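Local coordinates for DNA replication licensing factor MCM related protein (Thermoplasma acidophilum, PDB 4ME3) that probably binds single-stranded DNA and, as the N-terminal domain of an MCM protein, serves an ATP-driven helicase of DNA replication, at residues R26-S31 with L54-W59; K18-D23 with W59-S64; S31-R36 with R45-S50. All blocks are in the same frame, centred on the assembly; numbering follows the deposited sequence.

Contact 1: R26-S31 with L54-W59; sequences RLYGYS and LEDYNW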
loop_
_atom_site.group_PDB
_atom_site.type_symbol
_atom_site.label_atom_id
_atom_site.label_comp_id
_atom_site.label_asym_id
_atom_site.label_seq_id
_atom_site.Cartn_x
_atom_site.Cartn_y
_atom_site.Cartn_z
ATOM N N ARG A 26 21.758 -1.733 -0.479
ATOM C CA ARG A 26 23.151 -1.517 -0.858
ATOM C C ARG A 26 23.783 -2.783 -1.425
ATOM O O ARG A 26 24.330 -2.775 -2.531
ATOM C CB ARG A 26 23.964 -1.037 0.346
ATOM C CG ARG A 26 25.381 -0.623 -0.014
ATOM C CD ARG A 26 26.227 -0.313 1.212
ATOM N NE ARG A 26 25.522 -0.548 2.470
ATOM C CZ ARG A 26 24.767 0.351 3.095
ATOM N NH1 ARG A 26 24.593 1.565 2.585
ATOM N NH2 ARG A 26 24.174 0.035 4.238
ATOM N N LEU A 27 23.707 -3.868 -0.660
ATOM C CA LEU A 27 24.343 -5.129 -1.031
ATOM C C LEU A 27 23.929 -5.617 -2.410
ATOM O O LEU A 27 24.763 -6.097 -3.173
ATOM C CB LEU A 27 24.003 -6.218 -0.012
ATOM C CG LEU A 27 24.948 -6.427 1.163
ATOM C CD1 LEU A 27 24.366 -7.499 2.069
ATOM C CD2 LEU A 27 26.343 -6.821 0.685
ATOM N N TYR A 28 22.641 -5.506 -2.729
ATOM C CA TYR A 28 22.124 -6.071 -3.972
ATOM C C TYR A 28 21.982 -5.062 -5.109
ATOM O O TYR A 28 21.389 -5.364 -6.145
ATOM C CB TYR A 28 20.818 -6.826 -3.704
ATOM C CG TYR A 28 21.107 -8.175 -3.098
ATOM C CD1 TYR A 28 21.340 -8.309 -1.737
ATOM C CD2 TYR A 28 21.214 -9.304 -3.895
ATOM C CE1 TYR A 28 21.637 -9.530 -1.185
ATOM C CE2 TYR A 28 21.511 -10.533 -3.348
ATOM C CZ TYR A 28 21.723 -10.639 -1.994
ATOM O OH TYR A 28 22.023 -11.860 -1.443
ATOM N N GLY A 29 22.552 -3.874 -4.916
ATOM C CA GLY A 29 22.742 -2.928 -6.000
ATOM C C GLY A 29 21.523 -2.107 -6.367
ATOM O O GLY A 29 21.403 -1.646 -7.503
ATOM N N TYR A 30 20.619 -1.914 -5.413
ATOM C CA TYR A 30 19.402 -1.151 -5.672
ATOM C C TYR A 30 19.637 0.356 -5.566
ATOM O O TYR A 30 18.844 1.150 -6.065
ATOM C CB TYR A 30 18.285 -1.589 -4.722
ATOM C CG TYR A 30 17.652 -2.907 -5.120
ATOM C CD1 TYR A 30 16.621 -2.949 -6.050
ATOM C CD2 TYR A 30 18.098 -4.106 -4.583
ATOM C CE1 TYR A 30 16.049 -4.148 -6.428
ATOM C CE2 TYR A 30 17.527 -5.313 -4.954
ATOM C CZ TYR A 30 16.505 -5.328 -5.874
ATOM O OH TYR A 30 15.946 -6.530 -6.245
ATOM N N SER A 31 20.738 0.750 -4.933
ATOM C CA SER A 31 21.023 2.165 -4.708
ATOM C C SER A 31 21.023 2.974 -6.001
ATOM O O SER A 31 20.508 4.093 -6.033
ATOM C CB SER A 31 22.363 2.329 -3.990
ATOM O OG SER A 31 22.339 1.691 -2.725
ATOM N N LEU A 54 15.858 -10.984 -2.146
ATOM C CA LEU A 54 15.548 -11.004 -0.719
ATOM C C LEU A 54 15.853 -12.365 -0.095
ATOM O O LEU A 54 16.442 -12.444 0.983
ATOM C CB LEU A 54 14.081 -10.631 -0.484
ATOM C CG LEU A 54 13.736 -9.158 -0.713
ATOM C CD1 LEU A 54 12.227 -8.965 -0.831
ATOM C CD2 LEU A 54 14.296 -8.280 0.402
ATOM N N GLU A 55 15.442 -13.436 -0.767
ATOM C CA GLU A 55 15.716 -14.790 -0.281
ATOM C C GLU A 55 17.216 -15.051 -0.169
ATOM O O GLU A 55 17.684 -15.645 0.806
ATOM C CB GLU A 55 15.085 -15.831 -1.208
ATOM C CG GLU A 55 13.900 -16.562 -0.597
ATOM C CD GLU A 55 13.276 -17.560 -1.552
ATOM O OE1 GLU A 55 13.552 -17.479 -2.769
ATOM O OE2 GLU A 55 12.509 -18.427 -1.084
ATOM N N ASP A 56 17.962 -14.609 -1.175
ATOM C CA ASP A 56 19.411 -14.789 -1.205
ATOM C C ASP A 56 20.080 -14.017 -0.072
ATOM O O ASP A 56 21.105 -14.438 0.470
ATOM C CB ASP A 56 19.964 -14.315 -2.548
ATOM C CG ASP A 56 21.368 -14.805 -2.802
ATOM O OD1 ASP A 56 21.532 -16.023 -3.035
ATOM O OD2 ASP A 56 22.304 -13.977 -2.781
ATOM N N TYR A 57 19.485 -12.882 0.274
ATOM C CA TYR A 57 20.010 -11.988 1.299
ATOM C C TYR A 57 19.867 -12.583 2.694
ATOM O O TYR A 57 20.837 -12.689 3.444
ATOM C CB TYR A 57 19.268 -10.652 1.208
ATOM C CG TYR A 57 19.495 -9.699 2.355
ATOM C CD1 TYR A 57 20.776 -9.309 2.723
ATOM C CD2 TYR A 57 18.421 -9.161 3.051
ATOM C CE1 TYR A 57 20.979 -8.428 3.761
ATOM C CE2 TYR A 57 18.615 -8.278 4.090
ATOM C CZ TYR A 57 19.896 -7.915 4.440
ATOM O OH TYR A 57 20.100 -7.029 5.470
ATOM N N ASN A 58 18.647 -12.976 3.033
ATOM C CA ASN A 58 18.336 -13.500 4.356
ATOM C C ASN A 58 16.974 -14.162 4.262
ATOM O O ASN A 58 15.965 -13.476 4.136
ATOM C CB ASN A 58 18.318 -12.358 5.372
ATOM C CG ASN A 58 17.992 -12.819 6.782
ATOM O OD1 ASN A 58 17.117 -13.659 6.995
ATOM N ND2 ASN A 58 18.689 -12.251 7.758
ATOM N N TRP A 59 16.925 -15.488 4.292
ATOM C CA TRP A 59 15.664 -16.162 3.996
ATOM C C TRP A 59 14.648 -16.002 5.126
ATOM O O TRP A 59 13.444 -16.090 4.892
ATOM C CB TRP A 59 15.877 -17.632 3.610
ATOM C CG TRP A 59 16.222 -18.548 4.734
ATOM C CD1 TRP A 59 17.472 -18.855 5.190
ATOM C CD2 TRP A 59 15.305 -19.305 5.533
ATOM N NE1 TRP A 59 17.389 -19.750 6.229
ATOM C CE2 TRP A 59 16.069 -20.043 6.459
ATOM C CE3 TRP A 59 13.913 -19.428 5.559
ATOM C CZ2 TRP A 59 15.487 -20.889 7.404
ATOM C CZ3 TRP A 59 13.336 -20.269 6.497
ATOM C CH2 TRP A 59 14.123 -20.988 7.405
#
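The ring of Tyr28 meets Asp56 at its edge, with OD2 of the acid close to the ring plane, while Tyr57 CB approaches the same ring obliquely at CE1, 3.5 Å away. On the Tyr57 ring, one face carries the CB of its neighbour Asn58, and Leu27 CD1 comes in at a slant to reach Tyr57 CE1 at 3.9 Å. The phenol OH of Tyr28 donates a short hydrogen bond of 2.5 Å to Asp56 OD2, met on the anti side and 21° out of the carboxylate plane. Ring and carboxylate stand nearly perpendicular, at 87°. Two helix ends are joined here, within the helical part of the MCM N-terminal domain. Helix 14-27 closes in a Schellman motif whose C-prime residue is Gly29, with Tyr30 N bonded to Phe25 O; Tyr28, within that turn, is the first residue to leave helical geometry. Helix 51-57 presents Tyr57 with CG anti to the backbone N (chi1 169°), which lays its ring beside Leu27. A phenylalanine in place of Tyr28 would probably keep the packing on Tyr57 CB but leave Asp56 OD2 without its hydroxyl donor. Phe24 of helix 14-27 meets the rings of Tyr28 and Tyr57.

Contact 2: K18-D23 with W59-S64; sequences KDLWRD and WQFAGS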
loop_
_atom_site.group_PDB
_atom_site.type_symbol
_atom_site.label_atom_id
_atom_site.label_comp_id
_atom_site.label_asym_id
_atom_site.label_seq_id
_atom_site.Cartn_x
_atom_site.Cartn_y
_atom_site.Cartn_z
ATOM N N LYS A 18 14.295 -1.917 9.556
ATOM C CA LYS A 18 14.838 -0.867 8.705
ATOM C C LYS A 18 16.327 -1.091 8.443
ATOM O O LYS A 18 16.802 -0.882 7.327
ATOM C CB LYS A 18 14.596 0.510 9.324
ATOM C CG LYS A 18 13.129 0.917 9.333
ATOM C CD LYS A 18 12.890 2.188 10.131
ATOM C CE LYS A 18 13.360 3.421 9.383
ATOM N NZ LYS A 18 13.038 4.669 10.128
ATOM N N ASP A 19 17.063 -1.525 9.462
ATOM C CA ASP A 19 18.486 -1.813 9.292
ATOM C C ASP A 19 18.693 -2.921 8.265
ATOM O O ASP A 19 19.614 -2.857 7.459
ATOM C CB ASP A 19 19.132 -2.202 10.624
ATOM C CG ASP A 19 19.426 -1.002 11.503
ATOM O OD1 ASP A 19 19.525 0.123 10.968
ATOM O OD2 ASP A 19 19.569 -1.184 12.730
ATOM N N LEU A 20 17.831 -3.932 8.295
ATOM C CA LEU A 20 17.909 -5.028 7.335
ATOM C C LEU A 20 17.665 -4.534 5.902
ATOM O O LEU A 20 18.368 -4.934 4.971
ATOM C CB LEU A 20 16.919 -6.132 7.711
ATOM C CG LEU A 20 17.325 -6.961 8.934
ATOM C CD1 LEU A 20 16.144 -7.739 9.489
ATOM C CD2 LEU A 20 18.459 -7.906 8.583
ATOM N N TRP A 21 16.675 -3.665 5.723
ATOM C CA TRP A 21 16.423 -3.075 4.409
ATOM C C TRP A 21 17.620 -2.258 3.940
ATOM O O TRP A 21 18.011 -2.328 2.776
ATOM C CB TRP A 21 15.190 -2.171 4.435
ATOM C CG TRP A 21 13.888 -2.893 4.280
ATOM C CD1 TRP A 21 12.894 -2.997 5.209
ATOM C CD2 TRP A 21 13.434 -3.609 3.125
ATOM N NE1 TRP A 21 11.851 -3.735 4.705
ATOM C CE2 TRP A 21 12.157 -4.121 3.426
ATOM C CE3 TRP A 21 13.983 -3.867 1.868
ATOM C CZ2 TRP A 21 11.417 -4.871 2.514
ATOM C CZ3 TRP A 21 13.250 -4.613 0.964
ATOM C CH2 TRP A 21 11.981 -5.106 1.290
ATOM N N ARG A 22 18.188 -1.465 4.842
ATOM C CA ARG A 22 19.312 -0.600 4.488
ATOM C C ARG A 22 20.463 -1.398 3.880
ATOM O O ARG A 22 20.991 -1.035 2.829
ATOM C CB ARG A 22 19.809 0.171 5.713
ATOM C CG ARG A 22 18.891 1.299 6.143
ATOM C CD ARG A 22 19.570 2.234 7.130
ATOM N NE ARG A 22 18.624 3.178 7.712
ATOM C CZ ARG A 22 17.897 2.940 8.800
ATOM N NH1 ARG A 22 18.005 1.786 9.445
ATOM N NH2 ARG A 22 17.058 3.863 9.251
ATOM N N ASP A 23 20.850 -2.478 4.544
ATOM C CA ASP A 23 21.936 -3.312 4.047
ATOM C C ASP A 23 21.547 -3.986 2.739
ATOM O O ASP A 23 22.369 -4.127 1.834
ATOM C CB ASP A 23 22.309 -4.372 5.080
ATOM C CG ASP A 23 23.223 -3.846 6.159
ATOM O OD1 ASP A 23 23.801 -2.755 5.976
ATOM O OD2 ASP A 23 23.363 -4.540 7.189
ATOM N N TRP A 59 16.925 -15.488 4.292
ATOM C CA TRP A 59 15.664 -16.162 3.996
ATOM C C TRP A 59 14.648 -16.002 5.126
ATOM O O TRP A 59 13.444 -16.090 4.892
ATOM C CB TRP A 59 15.877 -17.632 3.610
ATOM C CG TRP A 59 16.222 -18.548 4.734
ATOM C CD1 TRP A 59 17.472 -18.855 5.190
ATOM C CD2 TRP A 59 15.305 -19.305 5.533
ATOM N NE1 TRP A 59 17.389 -19.750 6.229
ATOM C CE2 TRP A 59 16.069 -20.043 6.459
ATOM C CE3 TRP A 59 13.913 -19.428 5.559
ATOM C CZ2 TRP A 59 15.487 -20.889 7.404
ATOM C CZ3 TRP A 59 13.336 -20.269 6.497
ATOM C CH2 TRP A 59 14.123 -20.988 7.405
ATOM N N GLN A 60 15.128 -15.734 6.338
ATOM C CA GLN A 60 14.243 -15.412 7.456
ATOM C C GLN A 60 13.552 -14.074 7.216
ATOM O O GLN A 60 12.350 -13.927 7.440
ATOM C CB GLN A 60 15.022 -15.339 8.771
ATOM C CG GLN A 60 14.675 -16.435 9.769
ATOM C CD GLN A 60 15.083 -17.819 9.297
ATOM O OE1 GLN A 60 14.312 -18.775 9.402
ATOM N NE2 GLN A 60 16.305 -17.938 8.791
ATOM N N PHE A 61 14.334 -13.097 6.771
ATOM C CA PHE A 61 13.823 -11.771 6.451
ATOM C C PHE A 61 12.828 -11.872 5.302
ATOM O O PHE A 61 11.746 -11.284 5.352
ATOM C CB PHE A 61 14.992 -10.859 6.073
ATOM C CG PHE A 61 14.601 -9.438 5.768
ATOM C CD1 PHE A 61 14.049 -8.626 6.742
ATOM C CD2 PHE A 61 14.829 -8.905 4.509
ATOM C CE1 PHE A 61 13.709 -7.311 6.461
ATOM C CE2 PHE A 61 14.496 -7.593 4.221
ATOM C CZ PHE A 61 13.934 -6.794 5.201
ATOM N N ALA A 62 13.194 -12.629 4.272
ATOM C CA ALA A 62 12.315 -12.836 3.124
ATOM C C ALA A 62 10.986 -13.454 3.563
ATOM O O ALA A 62 9.914 -12.991 3.173
ATOM C CB ALA A 62 12.995 -13.716 2.092
ATOM N N GLY A 63 11.062 -14.501 4.376
ATOM C CA GLY A 63 9.871 -15.170 4.869
ATOM C C GLY A 63 8.998 -14.273 5.726
ATOM O O GLY A 63 7.770 -14.371 5.689
ATOM N N SER A 64 9.630 -13.401 6.508
ATOM C CA SER A 64 8.902 -12.485 7.374
ATOM C C SER A 64 8.110 -11.472 6.552
ATOM O O SER A 64 7.028 -11.044 6.961
ATOM C CB SER A 64 9.861 -11.752 8.313
ATOM O OG SER A 64 10.431 -12.641 9.256
#
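Phe61 drives its outer edge into the flat side of Trp21 while offering one of its own faces to Leu20, so a single ring serves two neighbours of the same helix in two different ways. The aromatic pair is T-shaped: the planes of Phe61 and Trp21 stand 76° apart, and the Phe61 ring centroid lies 5.0 Å from that of the five-membered ring of Trp21. Phe61 CZ is the atom that makes the approach, 3.6 Å above the indole plane and 3.7 Å from Trp21 CE2, displaced toward the rim. Leu20 works from above the phenyl face. Its CB sits 4.0 Å from the Phe61 centroid, 24° off the ring normal, in a CH-pi contact, and its CD1 continues alongside to 3.6 Å from Phe61 CD1; the leucine and phenylalanine side chains run alongside in opposed senses.

What meets here is helix 14-27 and the first turns of helix 59-67, a buried helix-helix interface in the helical part of the MCM N-terminal domain. Asn58 is the N-cap of the second helix, its OD1 accepting from Phe61 N, so the residue that fills the interface is itself held at its main chain. Phe61 CG lies anti to the backbone N (chi1 -178°), and this carries the ring out toward helix 14-27. The indole is fixed from another direction, because Trp21 NE1 donates to Tyr72 O on helix 69-84, which holds in place the face that Phe61 CZ strikes. Leu54 of helix 51-57 touches both Trp21 and Phe61, adding the side chain of a further helix to the aromatic pair.

Contact 3: S31-R36 with R45-S50; sequences SDEINR and RTLYVS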
loop_
_atom_site.group_PDB
_atom_site.type_symbol
_atom_site.label_atom_id
_atom_site.label_comp_id
_atom_site.label_asym_id
_atom_site.label_seq_id
_atom_site.Cartn_x
_atom_site.Cartn_y
_atom_site.Cartn_z
ATOM N N SER A 31 20.738 0.750 -4.933
ATOM C CA SER A 31 21.023 2.165 -4.708
ATOM C C SER A 31 21.023 2.974 -6.001
ATOM O O SER A 31 20.508 4.093 -6.033
ATOM C CB SER A 31 22.363 2.329 -3.990
ATOM O OG SER A 31 22.339 1.691 -2.725
ATOM N N ASP A 32 21.601 2.419 -7.064
ATOM C CA ASP A 32 21.666 3.121 -8.340
ATOM C C ASP A 32 20.274 3.367 -8.912
ATOM O O ASP A 32 19.987 4.457 -9.408
ATOM C CB ASP A 32 22.520 2.354 -9.353
ATOM C CG ASP A 32 24.000 2.674 -9.230
ATOM O OD1 ASP A 32 24.354 3.603 -8.473
ATOM O OD2 ASP A 32 24.811 2.006 -9.905
ATOM N N GLU A 33 19.412 2.358 -8.848
ATOM C CA GLU A 33 18.051 2.508 -9.347
ATOM C C GLU A 33 17.297 3.539 -8.520
ATOM O O GLU A 33 16.570 4.374 -9.063
ATOM C CB GLU A 33 17.305 1.175 -9.322
ATOM C CG GLU A 33 15.885 1.270 -9.859
ATOM C CD GLU A 33 15.254 -0.087 -10.097
ATOM O OE1 GLU A 33 15.795 -1.095 -9.595
ATOM O OE2 GLU A 33 14.218 -0.145 -10.791
ATOM N N ILE A 34 17.475 3.481 -7.204
ATOM C CA ILE A 34 16.797 4.408 -6.309
ATOM C C ILE A 34 17.220 5.842 -6.604
ATOM O O ILE A 34 16.394 6.753 -6.605
ATOM C CB ILE A 34 17.073 4.075 -4.832
ATOM C CG1 ILE A 34 16.511 2.688 -4.492
ATOM C CG2 ILE A 34 16.443 5.129 -3.927
ATOM C CD1 ILE A 34 16.892 2.176 -3.115
ATOM N N ASN A 35 18.506 6.041 -6.868
ATOM C CA ASN A 35 19.009 7.372 -7.183
ATOM C C ASN A 35 18.491 7.884 -8.526
ATOM O O ASN A 35 18.374 9.092 -8.730
ATOM C CB ASN A 35 20.538 7.388 -7.143
ATOM C CG ASN A 35 21.083 7.244 -5.731
ATOM O OD1 ASN A 35 20.533 7.808 -4.784
ATOM N ND2 ASN A 35 22.162 6.484 -5.584
ATOM N N ARG A 36 18.178 6.970 -9.440
ATOM C CA ARG A 36 17.540 7.350 -10.696
ATOM C C ARG A 36 16.096 7.780 -10.459
ATOM O O ARG A 36 15.617 8.740 -11.064
ATOM C CB ARG A 36 17.585 6.205 -11.707
ATOM C CG ARG A 36 18.913 6.085 -12.433
ATOM C CD ARG A 36 18.782 5.259 -13.696
ATOM N NE ARG A 36 18.309 3.905 -13.424
ATOM C CZ ARG A 36 19.079 2.911 -12.996
ATOM N NH1 ARG A 36 20.373 3.110 -12.773
ATOM N NH2 ARG A 36 18.555 1.713 -12.783
ATOM N N ARG A 45 7.662 7.183 -8.172
ATOM C CA ARG A 45 7.734 6.903 -6.746
ATOM C C ARG A 45 7.462 5.439 -6.437
ATOM O O ARG A 45 6.802 5.127 -5.447
ATOM C CB ARG A 45 6.733 7.775 -5.999
ATOM C CG ARG A 45 5.303 7.598 -6.472
ATOM C CD ARG A 45 4.365 8.487 -5.696
ATOM N NE ARG A 45 2.994 8.396 -6.187
ATOM C CZ ARG A 45 2.079 9.345 -6.026
ATOM N NH1 ARG A 45 2.381 10.469 -5.388
ATOM N NH2 ARG A 45 0.860 9.177 -6.513
ATOM N N THR A 46 7.979 4.555 -7.286
ATOM C CA THR A 46 7.848 3.117 -7.094
ATOM C C THR A 46 9.171 2.401 -7.344
ATOM O O THR A 46 9.882 2.701 -8.304
ATOM C CB THR A 46 6.806 2.513 -8.051
ATOM O OG1 THR A 46 5.545 3.164 -7.865
ATOM C CG2 THR A 46 6.648 1.018 -7.806
ATOM N N LEU A 47 9.485 1.441 -6.479
ATOM C CA LEU A 47 10.633 0.569 -6.671
ATOM C C LEU A 47 10.173 -0.875 -6.563
ATOM O O LEU A 47 9.503 -1.236 -5.603
ATOM C CB LEU A 47 11.702 0.832 -5.606
ATOM C CG LEU A 47 12.921 -0.092 -5.684
ATOM C CD1 LEU A 47 13.745 0.206 -6.926
ATOM C CD2 LEU A 47 13.778 0.019 -4.425
ATOM N N TYR A 48 10.526 -1.687 -7.553
ATOM C CA TYR A 48 10.300 -3.126 -7.484
ATOM C C TYR A 48 11.548 -3.833 -6.976
ATOM O O TYR A 48 12.644 -3.617 -7.490
ATOM C CB TYR A 48 9.929 -3.672 -8.858
ATOM C CG TYR A 48 8.527 -3.307 -9.278
ATOM C CD1 TYR A 48 7.456 -4.126 -8.955
ATOM C CD2 TYR A 48 8.273 -2.144 -9.987
ATOM C CE1 TYR A 48 6.167 -3.797 -9.326
ATOM C CE2 TYR A 48 6.982 -1.807 -10.363
ATOM C CZ TYR A 48 5.939 -2.639 -10.030
ATOM O OH TYR A 48 4.652 -2.311 -10.402
ATOM N N VAL A 49 11.371 -4.680 -5.968
ATOM C CA VAL A 49 12.468 -5.471 -5.420
ATOM C C VAL A 49 12.210 -6.947 -5.682
ATOM O O VAL A 49 11.100 -7.438 -5.486
ATOM C CB VAL A 49 12.630 -5.238 -3.906
ATOM C CG1 VAL A 49 13.570 -6.264 -3.303
ATOM C CG2 VAL A 49 13.132 -3.822 -3.641
ATOM N N SER A 50 13.241 -7.655 -6.128
ATOM C CA SER A 50 13.096 -9.061 -6.481
ATOM C C SER A 50 13.080 -9.938 -5.239
ATOM O O SER A 50 13.969 -9.851 -4.395
ATOM C CB SER A 50 14.237 -9.495 -7.400
ATOM O OG SER A 50 14.138 -10.874 -7.700
HETATM O O HOH W 1 11.725 -0.716 -9.963
HETATM O O HOH W 2 14.301 -3.148 -9.600
#
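Leu47 fills the close side of this contact with both of its methyls, each aimed at a different residue of helix 31-38. CD2 meets Ile34 CG1 at 3.8 Å, the two side chains crossing at about a right angle, and CD1 rests against the carboxylate carbon of Glu33, 3.5 Å from CD. Leu47 CG is anti to the backbone N (chi1 177°), which carries the isobutyl group out from strand 46-50 to the helix. Phe25 of helix 14-27 touches both Leu47 and Ile34 and thus continues the apolar layer. The strand pairs in parallel with 97-101, Leu47 and Val49 being among the residues bonded to it through the backbone, and helix 31-38 packs on strand 46-50 of this small two-stranded sheet within the MCM N-terminal domain.

The other side of the contact is wet. The extended Glu33 chain brings its carboxylate up to the strand at Tyr48 without a direct hydrogen bond, and two waters bridge the difference. Water 1 donates to Glu33 OE2 at 2.7 Å and accepts from Tyr48 N at 2.9 Å; it also lies at the edge of the Tyr48 ring, in its plane. Water 2 donates both to Glu33 OE1, at 2.5 Å, and to Tyr48 O, at 2.7 Å. One carboxylate therefore reaches, through water, the N-H and the C=O of a single strand residue. Since each of its oxygens accepts a water proton, Glu33 is likely to be ionised, and its charge is probably offset in part by the two waters, while CG and CD of the same side chain still pack on Leu47 CD1.

How the contacts relate
The three contacts all lie within the MCM N-terminal domain, away from the zinc site. Along the chain they are concentric: 31-36 with 45-50 is innermost, then 26-31 with 54-59, then 18-23 with 59-64. The centres of contacts 1 and 2 are about 8 Å apart, those of 1 and 3 about 13 Å, and those of 2 and 3 about 16 Å. Contacts 1 and 2 share helix 14-27 and Trp59, and Tyr57 OH makes a probable, weak hydrogen bond to Leu20 O between them. Contacts 1 and 3 share Ser31, and Tyr30 OH probably bonds to Ser50 N. Contact 1 thus bridges the other two, joining consecutive helices and a strand into one compact unit.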